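Side-chain contact in protein yesU (Bacillus subtilis, PDB 1OQ1), which is of unknown function but adopts a galectin-like beta-sandwich fold, which leaves carbohydrate binding a possibility that remains unproven: residues D91-S96 / K197-F202. Residues are numbered along the deposited sequence; the frame is centred on the assembly and turned at random.
Sequences DLFDPS and KGKIGF
K199 reaches from strand 199-205 to the loop that follows strand 76-86 and meets L92, F93 and D91 in turn. The tight part lies near the strand. There L92 CB packs 3.6 Å from K199 CG, and L92 CD2 touches K199 CG, at 3.9 Å. The two side chains run past each other in opposite directions. L92 is buried and rests on W54 and A84 of the flanking strands. Farther out, K199 CE lies 3.8 Å from F93 CE2, in an oblique approach to the ring. K199 bends at chi2 (-69°) and is extended beyond it, which carries the amine out to D91.

The outer side is polar and faces solvent, where D91 is exposed. K199 NZ forms a salt bridge with D91 OD1 at 2.9 Å, on the syn side of the carboxylate and 18° out of its plane. The amine hydrogen-bonds most strongly to P56 O, and also to T58 OG1. Water 1 donates to D91 OD2 at 2.6 Å and accepts from K199 NZ at 3.2 Å. It sits at the F93 ring edge.

D91 OD2 also accepts from F93 N at 2.9 Å, an Asx turn within the type I turn D91-D94. One carboxylate braces its own turn and pairs with the lysine. The ion pair ties the loop to strand 199-205 of the seven-stranded sheet, and the carboxylate probably helps keep the buried amine protonated.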
loop_
_atom_site.group_PDB
_atom_site.type_symbol
_atom_site.label_atom_id
_atom_site.label_comp_id
_atom_site.label_asym_id
_atom_site.label_seq_id
_atom_site.Cartn_x
_atom_site.Cartn_y
_atom_site.Cartn_z
ATOM N N ASP A 91 -3.323 16.044 9.317
ATOM C CA ASP A 91 -2.233 15.081 9.278
ATOM C C ASP A 91 -2.862 13.779 9.757
ATOM O O ASP A 91 -3.613 13.771 10.734
ATOM C CB ASP A 91 -1.122 15.492 10.245
ATOM C CG ASP A 91 0.035 14.520 10.245
ATOM O OD1 ASP A 91 0.891 14.614 9.338
ATOM O OD2 ASP A 91 0.084 13.652 11.143
ATOM N N LEU A 92 -2.556 12.674 9.089
ATOM C CA LEU A 92 -3.142 11.393 9.470
ATOM C C LEU A 92 -2.989 11.041 10.949
ATOM O O LEU A 92 -3.747 10.228 11.480
ATOM C CB LEU A 92 -2.535 10.269 8.632
ATOM C CG LEU A 92 -3.401 9.015 8.542
ATOM C CD1 LEU A 92 -4.660 9.329 7.739
ATOM C CD2 LEU A 92 -2.626 7.906 7.872
ATOM N N PHE A 93 -2.018 11.648 11.623
ATOM C CA PHE A 93 -1.806 11.329 13.028
ATOM C C PHE A 93 -2.210 12.437 13.991
ATOM O O PHE A 93 -1.859 12.405 15.173
ATOM C CB PHE A 93 -0.349 10.918 13.238
ATOM C CG PHE A 93 0.083 9.798 12.333
ATOM C CD1 PHE A 93 -0.588 8.577 12.351
ATOM C CD2 PHE A 93 1.119 9.978 11.424
ATOM C CE1 PHE A 93 -0.236 7.554 11.472
ATOM C CE2 PHE A 93 1.477 8.958 10.538
ATOM C CZ PHE A 93 0.797 7.747 10.565
ATOM N N ASP A 94 -2.962 13.407 13.483
ATOM C CA ASP A 94 -3.438 14.509 14.311
ATOM C C ASP A 94 -4.369 13.902 15.358
ATOM O O ASP A 94 -5.217 13.076 15.036
ATOM C CB ASP A 94 -4.198 15.523 13.456
ATOM C CG ASP A 94 -4.582 16.769 14.229
ATOM O OD1 ASP A 94 -5.312 16.652 15.234
ATOM O OD2 ASP A 94 -4.156 17.871 13.826
ATOM N N PRO A 95 -4.220 14.303 16.630
ATOM C CA PRO A 95 -5.071 13.764 17.696
ATOM C C PRO A 95 -6.578 13.971 17.511
ATOM O O PRO A 95 -7.382 13.269 18.126
ATOM C CB PRO A 95 -4.527 14.449 18.951
ATOM C CG PRO A 95 -3.990 15.747 18.428
ATOM C CD PRO A 95 -3.298 15.327 17.156
ATOM N N SER A 96 -6.958 14.911 16.650
ATOM C CA SER A 96 -8.370 15.197 16.413
ATOM C C SER A 96 -9.096 14.096 15.645
ATOM O O SER A 96 -10.323 14.048 15.638
ATOM C CB SER A 96 -8.533 16.519 15.660
ATOM O OG SER A 96 -8.051 16.426 14.329
ATOM N N LYS A 197 -1.469 14.804 -1.602
ATOM C CA LYS A 197 -0.398 14.387 -0.699
ATOM C C LYS A 197 -0.928 13.534 0.447
ATOM O O LYS A 197 -2.138 13.425 0.641
ATOM C CB LYS A 197 0.296 15.622 -0.122
ATOM C CG LYS A 197 -0.637 16.502 0.692
ATOM C CD LYS A 197 0.060 17.745 1.218
ATOM C CE LYS A 197 -0.912 18.613 2.002
ATOM N NZ LYS A 197 -0.273 19.868 2.491
ATOM N N GLY A 198 -0.021 12.933 1.212
ATOM C CA GLY A 198 -0.451 12.112 2.332
ATOM C C GLY A 198 0.520 11.030 2.762
ATOM O O GLY A 198 1.622 10.910 2.226
ATOM N N LYS A 199 0.106 10.227 3.735
ATOM C CA LYS A 199 0.951 9.156 4.242
ATOM C C LYS A 199 0.797 7.888 3.410
ATOM O O LYS A 199 -0.192 7.712 2.695
ATOM C CB LYS A 199 0.581 8.813 5.687
ATOM C CG LYS A 199 0.394 9.994 6.622
ATOM C CD LYS A 199 1.686 10.722 6.922
ATOM C CE LYS A 199 1.462 11.754 8.033
ATOM N NZ LYS A 199 2.675 12.581 8.289
ATOM N N ILE A 200 1.787 7.009 3.527
ATOM C CA ILE A 200 1.781 5.718 2.851
ATOM C C ILE A 200 1.812 4.658 3.952
ATOM O O ILE A 200 2.576 4.775 4.913
ATOM C CB ILE A 200 3.012 5.541 1.946
ATOM C CG1 ILE A 200 2.918 6.511 0.764
ATOM C CG2 ILE A 200 3.100 4.090 1.466
ATOM C CD1 ILE A 200 4.125 6.514 -0.130
ATOM N N GLY A 201 0.976 3.634 3.816
ATOM C CA GLY A 201 0.922 2.589 4.823
ATOM C C GLY A 201 0.836 1.191 4.243
ATOM O O GLY A 201 0.375 0.996 3.115
ATOM N N PHE A 202 1.269 0.216 5.036
ATOM C CA PHE A 202 1.272 -1.182 4.634
ATOM C C PHE A 202 0.265 -1.987 5.439
ATOM O O PHE A 202 0.415 -2.141 6.651
ATOM C CB PHE A 202 2.669 -1.769 4.842
ATOM C CG PHE A 202 3.706 -1.194 3.925
ATOM C CD1 PHE A 202 4.084 -1.873 2.768
ATOM C CD2 PHE A 202 4.267 0.052 4.186
ATOM C CE1 PHE A 202 5.005 -1.319 1.885
ATOM C CE2 PHE A 202 5.193 0.616 3.307
ATOM C CZ PHE A 202 5.560 -0.072 2.155
HETATM O O HOH W 1 2.630 13.065 11.455
#